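Regulatory protein E2 (Bovine papillomavirus type 1, PDB 2JEX) probably regulates viral transcription and the start of viral DNA replication, binding DNA as a dimer and interacting with E1; this chain is its N-terminal transactivation domain. Local coordinates at residues W99-S104 with C109-A114; L137-R140 with W145-A148; C5-V10 with N40-A45; E13-L18 with W33-T38; Y186-R189 with V194-G197. The protein carries 1 engineered substitution. All coordinates share one frame; numbering follows the deposited sequence.

How the contacts relate
The five contacts sample both halves of an elongated transactivation domain. Contacts 3 and 4 both join helices 4-21 and 26-48; their centres are 11 Å apart, and along the chain contact 4 is nested inside the loop closed by contact 3. Contact 1 follows, seating helix 99-103 on strand 110-120, and W99 still packs against W33 of contact 4. Contact 2 comes next, a hairpin whose first strand neighbours 110-120, so that contacts 1 and 2 touch. Contact 5 is last, at the far edge of the same sheet, about 51 Å from contact 3 between centres. Contact 1, which includes a strand of the sheet and touches W33 of the bundle, is thus where the helical and sheet halves join.

Contact 1: residues W99-S104 with C109-A114; sequences WDRYMS and CFKKGA
One face of the F110 ring receives Y102, whose CD1 comes within 3.6 Å of F110 CE2 toward the rim. The two planes are inclined by 32°, so the rings overlap obliquely rather than stacking. At the edge of the R101 guanidinium, NH1 donates to K111 O at 2.5 Å, a length short enough to be read with caution; the N-H...O angle is 137°. R101 reaches it because its chain bends at both chi2 and chi3, carrying CD past K111 CB at 3.9 Å, while the same NH1 forms a salt bridge with D96. Beyond the rings, Y102 OH is bonded to E74 of helix 62-83, and C109 N makes a weak bond of 3.4 Å to Y102 O. K111 runs in the opposite direction to R101 and turns at chi4. Its NZ donates to C109 O at 2.7 Å and, weakly, to S104 O at 3.2 Å, with P106 O as a further acceptor. These contacts seat helix 99-103 on strand 110-120 of the sheet, on the side of helix 62-83. The buried ammonium is held by carbonyl oxygens, among them the weakly bonded S104 O just past the helix end, whose partial negative charge would be expected to stabilise it.

Contact 2: residues L137-R140 with W145-A148; sequences LYMR and WQLA
L137 CB and A148 CB, 4.2 Å apart, form the apolar centre on one face of this antiparallel pair, and M139 extends it by setting SD 4.0 Å from A148 CB. On the other face Y138 and L147 lie side by side, pointing the same way, and L147 CD1 sits over the tyrosine ring, 4.1 Å from its centroid and toward the rim. Next to them is a second CH-pi contact: R140 CB stands 3.8 Å from the centroid of the six-membered ring of W145, only 6° off its normal. The indole gets there because CG lies beside the backbone N of W145 (chi1 -63°), which sends the ring across to the partner strand, where its edge meets Y138 O at 3.3 Å from CZ3. Between the faces, L137 pairs with A148 and M139 with Q146 through four backbone hydrogen bonds. A148 N to L137 O is 2.7 Å. M139 N to Q146 O is 3.1 Å. This is the register of a beta hairpin, strands 128-140 and 145-152. At the polar edge, E81 OE2 of helix 62-83 accepts from W145 NE1 and forms a salt bridge with R140 NH1. One carboxylate oxygen thus ties both partners of the CH-pi pair to the helical half, and its negative charge would be expected to offset the positive charge of the guanidinium.

Contact 3: residues C5-V10 with N40-A45; sequences CERLHV and NTLLYA
L42 turns its CG to the side of its own backbone N (chi1 -56°), and this extends both methyl branches toward helix 4-21, where they part. CD1 meets the backbone of the facing helix, 3.6 Å from L8 N and 3.7 Å from L8 CA, with L8 CB a little farther off at 4.1 Å. CD2 instead reaches R7, touching its CD at 3.7 Å and lying 3.8 Å from NH1, at the edge of the guanidinium and near its plane. The two side chains cross at about a right angle, and what R7 offers is its CD and the edge of its guanidinium. In L8 a different first torsion (chi1 -177°, CG trans to N) turns the isobutyl group toward L43, and the methyls meet with L8 CD1 4.0 Å from L43 CD2, again roughly perpendicular. No hydrogen bond links the two segments, so the association rests on these side-chain contacts. The backbones run antiparallel: the axes of 5-10 and 40-45 make an angle of 146° and approach to 10.0 Å, with L8 and L42 the nearest pair, 7.0 Å between their CA atoms. This is the open end of the helical hairpin 4-21/26-48, away from its turn, which together with helix 62-83 forms the three-helix bundle of the E2 transactivation domain. L43 also packs on C65 of that third helix, while N40 from the same segment lies against R68 and A69.

Contact 4: residues E13-L18 with W33-T38; sequences ETQMQL and WTAVRT
Q15 lies across V36 at about a right angle, its chain extended beyond CG, and the valine meets it through one branch. V36 CG2 is 3.6 Å from Q15 OE1 and 3.7 Å from Q15 CD. That branch is the one beside the valine's backbone N; CG1 takes the trans place (chi1 -180°). The amide nitrogen comes 3.4 Å from A35 O, but the angle is too poor for a hydrogen bond; NE2 donates instead to A11 O, in its own helix, and to E39 OE1. Two partners, one on each helix, thus hold the amide between the helices 4-21 and 26-48. These antiparallel neighbours belong to the three-helix bundle of the transactivation domain, their segment axes 8.9 Å apart at 151°. A small residue at the crossing is consistent with this close approach: A35 is the nearest neighbour of Q15, 6.5 Å between CA atoms. T14 turns its methyl, not its hydroxyl, to this alanine, with CG2 3.8 Å from A35 CB, while OG1 bonds to V10 O of its own helix. At the start of 33-38, W33 has its CB directed away from 13-18 and packs on M75 and L79 of helix 62-83, and its NE1 donates to T97 O.

Contact 5: residues Y186-R189 with V194-G197; sequences YSVR and VYAG
V188 and Y195 form the straighter of the two hydrogen-bonded pairs: V188 N donates to Y195 O and Y195 N to V188 O, each at 2.8 Å, with N-H...O angles of 162° and 165°. The Y186-G197 pair is looser. Y186 N to G197 O and G197 N to Y186 O are both 3.1 Å. Two of the acceptors also take CA-H...O contacts: S187 CA lies 3.1 Å from Y195 O, and V194 CA lies 3.2 Å from V188 O. The peptide groups of 186-189 that face the other way are used as well, since S187 pairs through its backbone with E120 and R189 with E118 of strand 110-120. Strand 186-189 is thus hydrogen-bonded along both edges, whereas 194-197 closes the sheet within this chain. Among the side chains, Y186 OH is bonded to G154 O. Its ring, with CG set between the backbone N and the carbonyl carbon (chi1 53°), folds over G197, whose CA is 3.9 Å from the ring centroid. A tyrosine face thus lies on the side of G197 to which a CB would point. On the sheet face that carries Y186, V188 and Y195 meet through their CB atoms, and Y186 and V188 also pack on F173 of helix 173-180. On the other face, V194 CG2 lies under the R189 guanidinium, 3.5 Å from NH1. The chemistry implies a hairpin held chiefly by its backbone amides, with the phenol ring lying over the Y186-G197 end and a solvent-exposed arginine spread over a valine methyl at the other.

Contact 1: residues W99-S104 with C109-A114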
# COMPACT_ATOMS: atom_id res chain seq x y z
N TRP A 99 1.85 -4.73 -1.21
CA TRP A 99 0.62 -4.77 -0.42
C TRP A 99 0.61 -3.77 0.74
O TRP A 99 -0.42 -3.10 0.98
CB TRP A 99 0.40 -6.19 0.11
CG TRP A 99 -0.81 -6.30 0.98
CD1 TRP A 99 -0.83 -6.26 2.38
CD2 TRP A 99 -2.20 -6.46 0.51
NE1 TRP A 99 -2.15 -6.41 2.81
CE2 TRP A 99 -3.01 -6.53 1.69
CE3 TRP A 99 -2.85 -6.58 -0.80
CZ2 TRP A 99 -4.43 -6.70 1.61
CZ3 TRP A 99 -4.25 -6.77 -0.85
CH2 TRP A 99 -5.03 -6.84 0.34
N ASP A 100 1.76 -3.63 1.42
CA ASP A 100 1.89 -2.66 2.52
C ASP A 100 1.74 -1.23 2.03
O ASP A 100 1.12 -0.40 2.71
CB ASP A 100 3.23 -2.82 3.24
CG ASP A 100 3.32 -4.10 4.06
OD1 ASP A 100 2.26 -4.65 4.44
OD2 ASP A 100 4.46 -4.56 4.32
N ARG A 101 2.29 -0.92 0.86
CA ARG A 101 2.11 0.41 0.30
C ARG A 101 0.62 0.64 0.01
O ARG A 101 0.06 1.68 0.36
CB ARG A 101 2.96 0.59 -0.96
CG ARG A 101 2.87 1.98 -1.61
CD ARG A 101 3.70 3.03 -0.89
NE ARG A 101 5.13 2.74 -0.95
CZ ARG A 101 5.97 3.19 -1.88
NH1 ARG A 101 5.55 3.98 -2.86
NH2 ARG A 101 7.25 2.85 -1.83
N TYR A 102 -0.01 -0.37 -0.59
CA TYR A 102 -1.42 -0.32 -0.99
C TYR A 102 -2.34 -0.15 0.22
O TYR A 102 -3.40 0.47 0.14
CB TYR A 102 -1.76 -1.63 -1.72
CG TYR A 102 -3.17 -1.77 -2.23
CD1 TYR A 102 -3.67 -0.94 -3.25
CD2 TYR A 102 -4.01 -2.76 -1.74
CE1 TYR A 102 -4.97 -1.08 -3.74
CE2 TYR A 102 -5.32 -2.92 -2.23
CZ TYR A 102 -5.79 -2.07 -3.22
OH TYR A 102 -7.07 -2.22 -3.68
N MET A 103 -1.91 -0.72 1.34
CA MET A 103 -2.73 -0.80 2.54
C MET A 103 -2.41 0.28 3.54
O MET A 103 -3.23 0.58 4.40
CB MET A 103 -2.63 -2.20 3.18
CG MET A 103 -3.48 -3.21 2.51
SD MET A 103 -5.25 -2.87 2.54
CE MET A 103 -5.45 -2.11 0.96
N SER A 104 -1.23 0.88 3.39
CA SER A 104 -0.90 2.17 4.03
C SER A 104 -2.03 3.16 3.79
O SER A 104 -2.82 2.99 2.86
CB SER A 104 0.39 2.76 3.44
OG SER A 104 1.54 2.00 3.77
N CYS A 109 -5.22 1.98 -2.27
CA CYS A 109 -4.74 2.76 -3.42
C CYS A 109 -3.22 2.66 -3.54
O CYS A 109 -2.51 2.52 -2.54
CB CYS A 109 -5.20 4.23 -3.37
SG CYS A 109 -4.42 5.31 -2.12
N PHE A 110 -2.72 2.72 -4.77
CA PHE A 110 -1.29 2.67 -5.01
C PHE A 110 -0.68 4.06 -4.83
O PHE A 110 -1.36 5.08 -5.03
CB PHE A 110 -0.97 2.05 -6.37
CG PHE A 110 -1.55 0.66 -6.55
CD1 PHE A 110 -2.70 0.46 -7.32
CD2 PHE A 110 -0.97 -0.44 -5.92
CE1 PHE A 110 -3.25 -0.81 -7.46
CE2 PHE A 110 -1.51 -1.72 -6.07
CZ PHE A 110 -2.65 -1.91 -6.84
N LYS A 111 0.58 4.10 -4.40
CA LYS A 111 1.18 5.35 -3.93
C LYS A 111 2.64 5.49 -4.32
O LYS A 111 3.43 4.56 -4.13
CB LYS A 111 1.06 5.48 -2.41
CG LYS A 111 -0.26 5.03 -1.81
CD LYS A 111 -0.36 5.45 -0.36
CE LYS A 111 -1.20 4.52 0.48
NZ LYS A 111 -2.37 3.90 -0.21
N LYS A 112 3.00 6.65 -4.87
CA LYS A 112 4.41 6.98 -5.14
C LYS A 112 4.76 8.37 -4.58
O LYS A 112 3.88 9.22 -4.42
CB LYS A 112 4.72 6.90 -6.63
CG LYS A 112 4.50 5.51 -7.26
CD LYS A 112 5.14 5.37 -8.63
CE LYS A 112 4.31 6.06 -9.69
NZ LYS A 112 4.62 5.58 -11.07
N GLY A 113 6.04 8.58 -4.29
CA GLY A 113 6.52 9.88 -3.81
C GLY A 113 6.35 10.03 -2.30
O GLY A 113 5.49 10.76 -1.84
N ALA A 114 7.19 9.32 -1.55
CA ALA A 114 7.09 9.31 -0.09
C ALA A 114 7.84 10.48 0.51
O ALA A 114 8.93 10.86 0.04
CB ALA A 114 7.64 7.99 0.47

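Contact 2: residues L137-R140 with W145-A148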
# COMPACT_ATOMS: atom_id res chain seq x y z
N LEU A 137 -1.16 9.54 -5.48
CA LEU A 137 -2.08 8.48 -5.10
C LEU A 137 -2.95 8.10 -6.29
O LEU A 137 -3.51 8.97 -6.95
CB LEU A 137 -2.98 8.92 -3.94
CG LEU A 137 -2.39 9.44 -2.62
CD1 LEU A 137 -3.51 9.85 -1.66
CD2 LEU A 137 -1.49 8.41 -1.98
N TYR A 138 -3.05 6.80 -6.54
CA TYR A 138 -3.82 6.28 -7.66
C TYR A 138 -4.99 5.44 -7.14
O TYR A 138 -4.79 4.32 -6.65
CB TYR A 138 -2.92 5.47 -8.59
CG TYR A 138 -1.68 6.21 -9.05
CD1 TYR A 138 -0.55 6.27 -8.23
CD2 TYR A 138 -1.64 6.84 -10.29
CE1 TYR A 138 0.59 6.96 -8.63
CE2 TYR A 138 -0.49 7.53 -10.71
CZ TYR A 138 0.61 7.58 -9.87
OH TYR A 138 1.75 8.25 -10.26
N MET A 139 -6.19 5.99 -7.24
CA MET A 139 -7.38 5.39 -6.65
C MET A 139 -8.51 5.14 -7.65
O MET A 139 -8.76 5.95 -8.54
CB MET A 139 -7.89 6.21 -5.46
CG MET A 139 -7.68 7.71 -5.57
SD MET A 139 -7.83 8.59 -3.99
CE MET A 139 -9.61 8.50 -3.75
N ARG A 140 -9.17 4.00 -7.49
CA ARG A 140 -10.31 3.65 -8.33
C ARG A 140 -11.55 4.39 -7.86
O ARG A 140 -11.95 4.30 -6.70
CB ARG A 140 -10.55 2.13 -8.35
CG ARG A 140 -11.53 1.69 -9.44
CD ARG A 140 -11.53 0.18 -9.65
NE ARG A 140 -12.18 -0.55 -8.56
CZ ARG A 140 -12.23 -1.88 -8.45
NH1 ARG A 140 -11.66 -2.65 -9.38
NH2 ARG A 140 -12.84 -2.44 -7.42
N TRP A 145 -9.44 4.52 -12.66
CA TRP A 145 -8.36 5.00 -11.81
C TRP A 145 -8.04 6.48 -12.06
O TRP A 145 -8.14 6.96 -13.19
CB TRP A 145 -7.11 4.13 -11.99
CG TRP A 145 -7.35 2.72 -11.56
CD1 TRP A 145 -7.88 1.71 -12.32
CD2 TRP A 145 -7.08 2.16 -10.27
NE1 TRP A 145 -7.96 0.56 -11.58
CE2 TRP A 145 -7.47 0.80 -10.32
CE3 TRP A 145 -6.54 2.66 -9.08
CZ2 TRP A 145 -7.34 -0.06 -9.22
CZ3 TRP A 145 -6.42 1.81 -7.98
CH2 TRP A 145 -6.81 0.47 -8.06
N GLN A 146 -7.66 7.19 -10.99
CA GLN A 146 -7.36 8.62 -11.07
C GLN A 146 -6.23 9.04 -10.13
O GLN A 146 -6.07 8.48 -9.05
CB GLN A 146 -8.61 9.46 -10.81
CG GLN A 146 -9.19 9.30 -9.40
CD GLN A 146 -10.20 10.38 -9.05
OE1 GLN A 146 -11.04 10.75 -9.87
NE2 GLN A 146 -10.11 10.88 -7.83
N LEU A 147 -5.47 10.05 -10.55
CA LEU A 147 -4.36 10.56 -9.75
C LEU A 147 -4.86 11.57 -8.73
O LEU A 147 -5.64 12.47 -9.06
CB LEU A 147 -3.27 11.17 -10.63
CG LEU A 147 -2.07 11.87 -9.97
CD1 LEU A 147 -1.26 10.95 -9.07
CD2 LEU A 147 -1.18 12.51 -11.04
N ALA A 148 -4.42 11.40 -7.49
CA ALA A 148 -4.72 12.32 -6.41
C ALA A 148 -3.42 12.70 -5.71
O ALA A 148 -2.46 11.94 -5.72
CB ALA A 148 -5.70 11.70 -5.43

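Contact 3: residues C5-V10 with N40-A45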
# COMPACT_ATOMS: atom_id res chain seq x y z
N CYS A 5 3.36 -29.73 -7.83
CA CYS A 5 4.68 -29.56 -7.24
C CYS A 5 5.61 -28.74 -8.15
O CYS A 5 6.40 -27.92 -7.67
CB CYS A 5 5.31 -30.93 -6.97
SG CYS A 5 6.30 -31.00 -5.47
N GLU A 6 5.50 -28.96 -9.46
CA GLU A 6 6.32 -28.24 -10.44
C GLU A 6 5.78 -26.83 -10.67
O GLU A 6 6.55 -25.90 -10.87
CB GLU A 6 6.37 -28.98 -11.78
CG GLU A 6 6.80 -30.44 -11.70
CD GLU A 6 6.28 -31.23 -12.90
OE1 GLU A 6 5.13 -30.92 -13.35
OE2 GLU A 6 7.03 -32.15 -13.38
N ARG A 7 4.46 -26.70 -10.66
CA ARG A 7 3.79 -25.42 -10.84
C ARG A 7 4.12 -24.50 -9.66
O ARG A 7 4.34 -23.30 -9.83
CB ARG A 7 2.28 -25.64 -10.96
CG ARG A 7 1.51 -24.47 -11.57
CD ARG A 7 0.02 -24.75 -11.63
NE ARG A 7 -0.33 -25.79 -12.61
CZ ARG A 7 -0.75 -27.02 -12.31
NH1 ARG A 7 -0.88 -27.41 -11.04
NH2 ARG A 7 -1.03 -27.87 -13.28
N LEU A 8 4.16 -25.09 -8.46
CA LEU A 8 4.58 -24.41 -7.24
C LEU A 8 6.01 -23.89 -7.35
O LEU A 8 6.29 -22.75 -6.96
CB LEU A 8 4.44 -25.35 -6.03
CG LEU A 8 4.77 -24.81 -4.63
CD1 LEU A 8 3.87 -23.64 -4.23
CD2 LEU A 8 4.67 -25.93 -3.63
N HIS A 9 6.91 -24.73 -7.86
CA HIS A 9 8.32 -24.37 -8.01
C HIS A 9 8.49 -23.18 -8.95
O HIS A 9 9.28 -22.28 -8.67
CB HIS A 9 9.14 -25.57 -8.50
CG HIS A 9 10.57 -25.24 -8.82
ND1 HIS A 9 11.55 -25.15 -7.85
CD2 HIS A 9 11.19 -24.98 -10.00
CE1 HIS A 9 12.70 -24.84 -8.41
NE2 HIS A 9 12.51 -24.73 -9.72
N VAL A 10 7.75 -23.20 -10.06
CA VAL A 10 7.79 -22.12 -11.05
C VAL A 10 7.25 -20.80 -10.48
O VAL A 10 7.84 -19.74 -10.70
CB VAL A 10 7.05 -22.51 -12.36
CG1 VAL A 10 7.08 -21.38 -13.38
CG2 VAL A 10 7.66 -23.77 -12.97
N ASN A 40 -0.10 -19.42 -3.59
CA ASN A 40 -0.99 -19.53 -2.45
C ASN A 40 -2.30 -20.22 -2.76
O ASN A 40 -2.93 -20.76 -1.85
CB ASN A 40 -1.20 -18.17 -1.81
CG ASN A 40 0.05 -17.66 -1.17
OD1 ASN A 40 0.42 -18.10 -0.08
ND2 ASN A 40 0.74 -16.77 -1.85
N THR A 41 -2.70 -20.22 -4.03
CA THR A 41 -3.87 -20.98 -4.46
C THR A 41 -3.58 -22.47 -4.38
O THR A 41 -4.38 -23.22 -3.84
CB THR A 41 -4.33 -20.58 -5.90
OG1 THR A 41 -4.68 -19.19 -5.92
CG2 THR A 41 -5.52 -21.41 -6.34
N LEU A 42 -2.42 -22.88 -4.92
CA LEU A 42 -2.03 -24.29 -4.93
C LEU A 42 -1.88 -24.79 -3.51
O LEU A 42 -2.36 -25.87 -3.16
CB LEU A 42 -0.72 -24.51 -5.70
CG LEU A 42 -0.56 -24.03 -7.15
CD1 LEU A 42 0.92 -23.87 -7.45
CD2 LEU A 42 -1.22 -24.97 -8.16
N LEU A 43 -1.23 -23.98 -2.69
CA LEU A 43 -0.97 -24.28 -1.29
C LEU A 43 -2.27 -24.40 -0.50
O LEU A 43 -2.41 -25.29 0.34
CB LEU A 43 -0.07 -23.20 -0.67
CG LEU A 43 1.42 -23.16 -1.06
CD1 LEU A 43 2.09 -21.99 -0.35
CD2 LEU A 43 2.14 -24.47 -0.73
N TYR A 44 -3.23 -23.52 -0.80
CA TYR A 44 -4.54 -23.57 -0.17
C TYR A 44 -5.29 -24.83 -0.60
O TYR A 44 -5.89 -25.51 0.23
CB TYR A 44 -5.36 -22.31 -0.51
CG TYR A 44 -6.76 -22.32 0.06
CD1 TYR A 44 -6.99 -22.13 1.42
CD2 TYR A 44 -7.87 -22.52 -0.78
CE1 TYR A 44 -8.28 -22.15 1.94
CE2 TYR A 44 -9.17 -22.54 -0.27
CZ TYR A 44 -9.36 -22.35 1.09
OH TYR A 44 -10.64 -22.37 1.60
N ALA A 45 -5.23 -25.13 -1.90
CA ALA A 45 -5.85 -26.34 -2.44
C ALA A 45 -5.22 -27.61 -1.84
O ALA A 45 -5.92 -28.59 -1.60
CB ALA A 45 -5.73 -26.35 -3.95

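Contact 4: residues E13-L18 with W33-T38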
# COMPACT_ATOMS: atom_id res chain seq x y z
N GLU A 13 9.79 -19.48 -7.95
CA GLU A 13 10.97 -19.07 -8.71
C GLU A 13 10.72 -17.77 -9.48
O GLU A 13 11.63 -16.96 -9.64
CB GLU A 13 11.37 -20.18 -9.69
CG GLU A 13 12.83 -20.15 -10.14
CD GLU A 13 13.74 -20.94 -9.21
OE1 GLU A 13 14.40 -21.89 -9.69
OE2 GLU A 13 13.78 -20.63 -8.00
N THR A 14 9.49 -17.58 -9.95
CA THR A 14 9.08 -16.36 -10.64
C THR A 14 9.14 -15.13 -9.72
O THR A 14 9.64 -14.07 -10.13
CB THR A 14 7.66 -16.50 -11.27
OG1 THR A 14 7.69 -17.52 -12.28
CG2 THR A 14 7.21 -15.21 -11.90
N GLN A 15 8.65 -15.29 -8.49
CA GLN A 15 8.71 -14.25 -7.47
C GLN A 15 10.17 -13.92 -7.15
O GLN A 15 10.53 -12.74 -7.10
CB GLN A 15 8.00 -14.70 -6.20
CG GLN A 15 6.48 -14.77 -6.30
CD GLN A 15 5.88 -15.62 -5.19
OE1 GLN A 15 5.88 -15.24 -4.02
NE2 GLN A 15 5.36 -16.78 -5.56
N MET A 16 10.99 -14.95 -6.97
CA MET A 16 12.40 -14.79 -6.64
C MET A 16 13.20 -14.14 -7.78
O MET A 16 14.14 -13.37 -7.53
CB MET A 16 13.02 -16.14 -6.25
CG MET A 16 14.16 -16.04 -5.24
SD MET A 16 14.62 -17.64 -4.50
CE MET A 16 13.19 -17.98 -3.47
N GLN A 17 12.82 -14.44 -9.02
CA GLN A 17 13.43 -13.83 -10.20
C GLN A 17 13.06 -12.36 -10.36
O GLN A 17 13.88 -11.55 -10.78
CB GLN A 17 13.02 -14.59 -11.47
CG GLN A 17 13.87 -15.82 -11.77
CD GLN A 17 13.30 -16.67 -12.90
OE1 GLN A 17 12.10 -16.59 -13.23
NE2 GLN A 17 14.15 -17.50 -13.50
N LEU A 18 11.82 -12.03 -10.04
CA LEU A 18 11.32 -10.67 -10.24
C LEU A 18 11.75 -9.71 -9.14
O LEU A 18 11.95 -8.52 -9.40
CB LEU A 18 9.80 -10.67 -10.44
CG LEU A 18 9.34 -11.15 -11.82
CD1 LEU A 18 7.86 -11.48 -11.85
CD2 LEU A 18 9.69 -10.13 -12.91
N TRP A 33 2.53 -10.66 -9.04
CA TRP A 33 1.36 -10.91 -8.20
C TRP A 33 0.54 -12.10 -8.64
O TRP A 33 -0.10 -12.75 -7.82
CB TRP A 33 0.48 -9.67 -8.05
CG TRP A 33 1.08 -8.72 -7.08
CD1 TRP A 33 1.69 -7.52 -7.37
CD2 TRP A 33 1.18 -8.89 -5.66
NE1 TRP A 33 2.15 -6.93 -6.21
CE2 TRP A 33 1.85 -7.75 -5.15
CE3 TRP A 33 0.76 -9.89 -4.77
CZ2 TRP A 33 2.11 -7.59 -3.78
CZ3 TRP A 33 1.02 -9.73 -3.41
CH2 TRP A 33 1.69 -8.58 -2.93
N THR A 34 0.57 -12.38 -9.94
CA THR A 34 -0.10 -13.55 -10.50
C THR A 34 0.61 -14.84 -10.06
O THR A 34 -0.02 -15.88 -9.92
CB THR A 34 -0.14 -13.46 -12.03
OG1 THR A 34 1.20 -13.46 -12.53
CG2 THR A 34 -0.78 -12.16 -12.45
N ALA A 35 1.93 -14.74 -9.84
CA ALA A 35 2.71 -15.85 -9.32
C ALA A 35 2.50 -16.04 -7.82
O ALA A 35 2.53 -17.17 -7.33
CB ALA A 35 4.18 -15.65 -9.64
N VAL A 36 2.29 -14.94 -7.10
CA VAL A 36 1.94 -15.01 -5.67
C VAL A 36 0.58 -15.69 -5.52
O VAL A 36 0.40 -16.54 -4.64
CB VAL A 36 1.95 -13.62 -4.95
CG1 VAL A 36 1.58 -13.78 -3.47
CG2 VAL A 36 3.33 -12.94 -5.07
N ARG A 37 -0.35 -15.33 -6.41
CA ARG A 37 -1.69 -15.90 -6.47
C ARG A 37 -1.65 -17.40 -6.70
O ARG A 37 -2.27 -18.17 -5.95
CB ARG A 37 -2.47 -15.22 -7.59
CG ARG A 37 -3.83 -15.83 -7.84
CD ARG A 37 -4.56 -15.07 -8.93
NE ARG A 37 -5.91 -15.57 -9.14
CZ ARG A 37 -6.82 -14.98 -9.91
NH1 ARG A 37 -6.51 -13.86 -10.55
NH2 ARG A 37 -8.03 -15.51 -10.05
N THR A 38 -0.93 -17.81 -7.74
CA THR A 38 -0.74 -19.21 -8.09
C THR A 38 -0.18 -19.99 -6.89
O THR A 38 -0.81 -20.95 -6.46
CB THR A 38 0.14 -19.35 -9.36
OG1 THR A 38 -0.44 -18.57 -10.42
CG2 THR A 38 0.27 -20.82 -9.82

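Contact 5: residues Y186-R189 with V194-G197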
# COMPACT_ATOMS: atom_id res chain seq x y z
N TYR A 186 -0.39 21.66 18.73
CA TYR A 186 0.62 20.93 18.00
C TYR A 186 1.02 21.77 16.79
O TYR A 186 0.34 22.73 16.45
CB TYR A 186 0.11 19.55 17.56
CG TYR A 186 -1.19 19.60 16.80
CD1 TYR A 186 -1.20 19.73 15.40
CD2 TYR A 186 -2.41 19.54 17.46
CE1 TYR A 186 -2.38 19.78 14.69
CE2 TYR A 186 -3.62 19.60 16.75
CZ TYR A 186 -3.60 19.72 15.37
OH TYR A 186 -4.78 19.77 14.66
N SER A 187 2.15 21.42 16.18
CA SER A 187 2.61 22.09 14.98
C SER A 187 3.03 21.02 13.98
O SER A 187 3.60 19.99 14.36
CB SER A 187 3.75 23.06 15.29
OG SER A 187 4.92 22.37 15.68
N VAL A 188 2.73 21.27 12.72
CA VAL A 188 2.90 20.29 11.65
C VAL A 188 3.90 20.83 10.64
O VAL A 188 3.71 21.93 10.09
CB VAL A 188 1.56 20.01 10.94
CG1 VAL A 188 1.72 18.96 9.87
CG2 VAL A 188 0.49 19.61 11.95
N ARG A 189 4.97 20.08 10.41
CA ARG A 189 5.94 20.39 9.38
C ARG A 189 5.80 19.37 8.26
O ARG A 189 5.97 18.16 8.48
CB ARG A 189 7.37 20.41 9.96
CG ARG A 189 8.47 20.30 8.91
CD ARG A 189 9.79 20.90 9.37
NE ARG A 189 10.08 22.17 8.69
CZ ARG A 189 10.27 23.34 9.29
NH1 ARG A 189 10.22 23.44 10.61
NH2 ARG A 189 10.52 24.41 8.56
N VAL A 194 5.11 25.25 7.93
CA VAL A 194 4.74 24.86 9.28
C VAL A 194 3.33 25.34 9.57
O VAL A 194 2.98 26.50 9.31
CB VAL A 194 5.72 25.40 10.37
CG1 VAL A 194 5.39 24.82 11.74
CG2 VAL A 194 7.17 25.09 10.00
N TYR A 195 2.52 24.43 10.09
CA TYR A 195 1.13 24.68 10.44
C TYR A 195 0.97 24.60 11.95
O TYR A 195 1.72 23.88 12.61
CB TYR A 195 0.23 23.62 9.80
CG TYR A 195 0.25 23.57 8.29
CD1 TYR A 195 1.18 22.77 7.62
CD2 TYR A 195 -0.65 24.32 7.53
CE1 TYR A 195 1.21 22.71 6.24
CE2 TYR A 195 -0.63 24.27 6.14
CZ TYR A 195 0.30 23.45 5.50
OH TYR A 195 0.34 23.39 4.14
N ALA A 196 -0.01 25.33 12.48
CA ALA A 196 -0.43 25.16 13.86
C ALA A 196 -1.81 24.53 13.90
O ALA A 196 -2.58 24.62 12.93
CB ALA A 196 -0.43 26.49 14.59
N GLY A 197 -2.13 23.89 15.02
CA GLY A 197 -3.44 23.26 15.22
C GLY A 197 -3.76 23.06 16.69
O GLY A 197 -2.86 23.08 17.54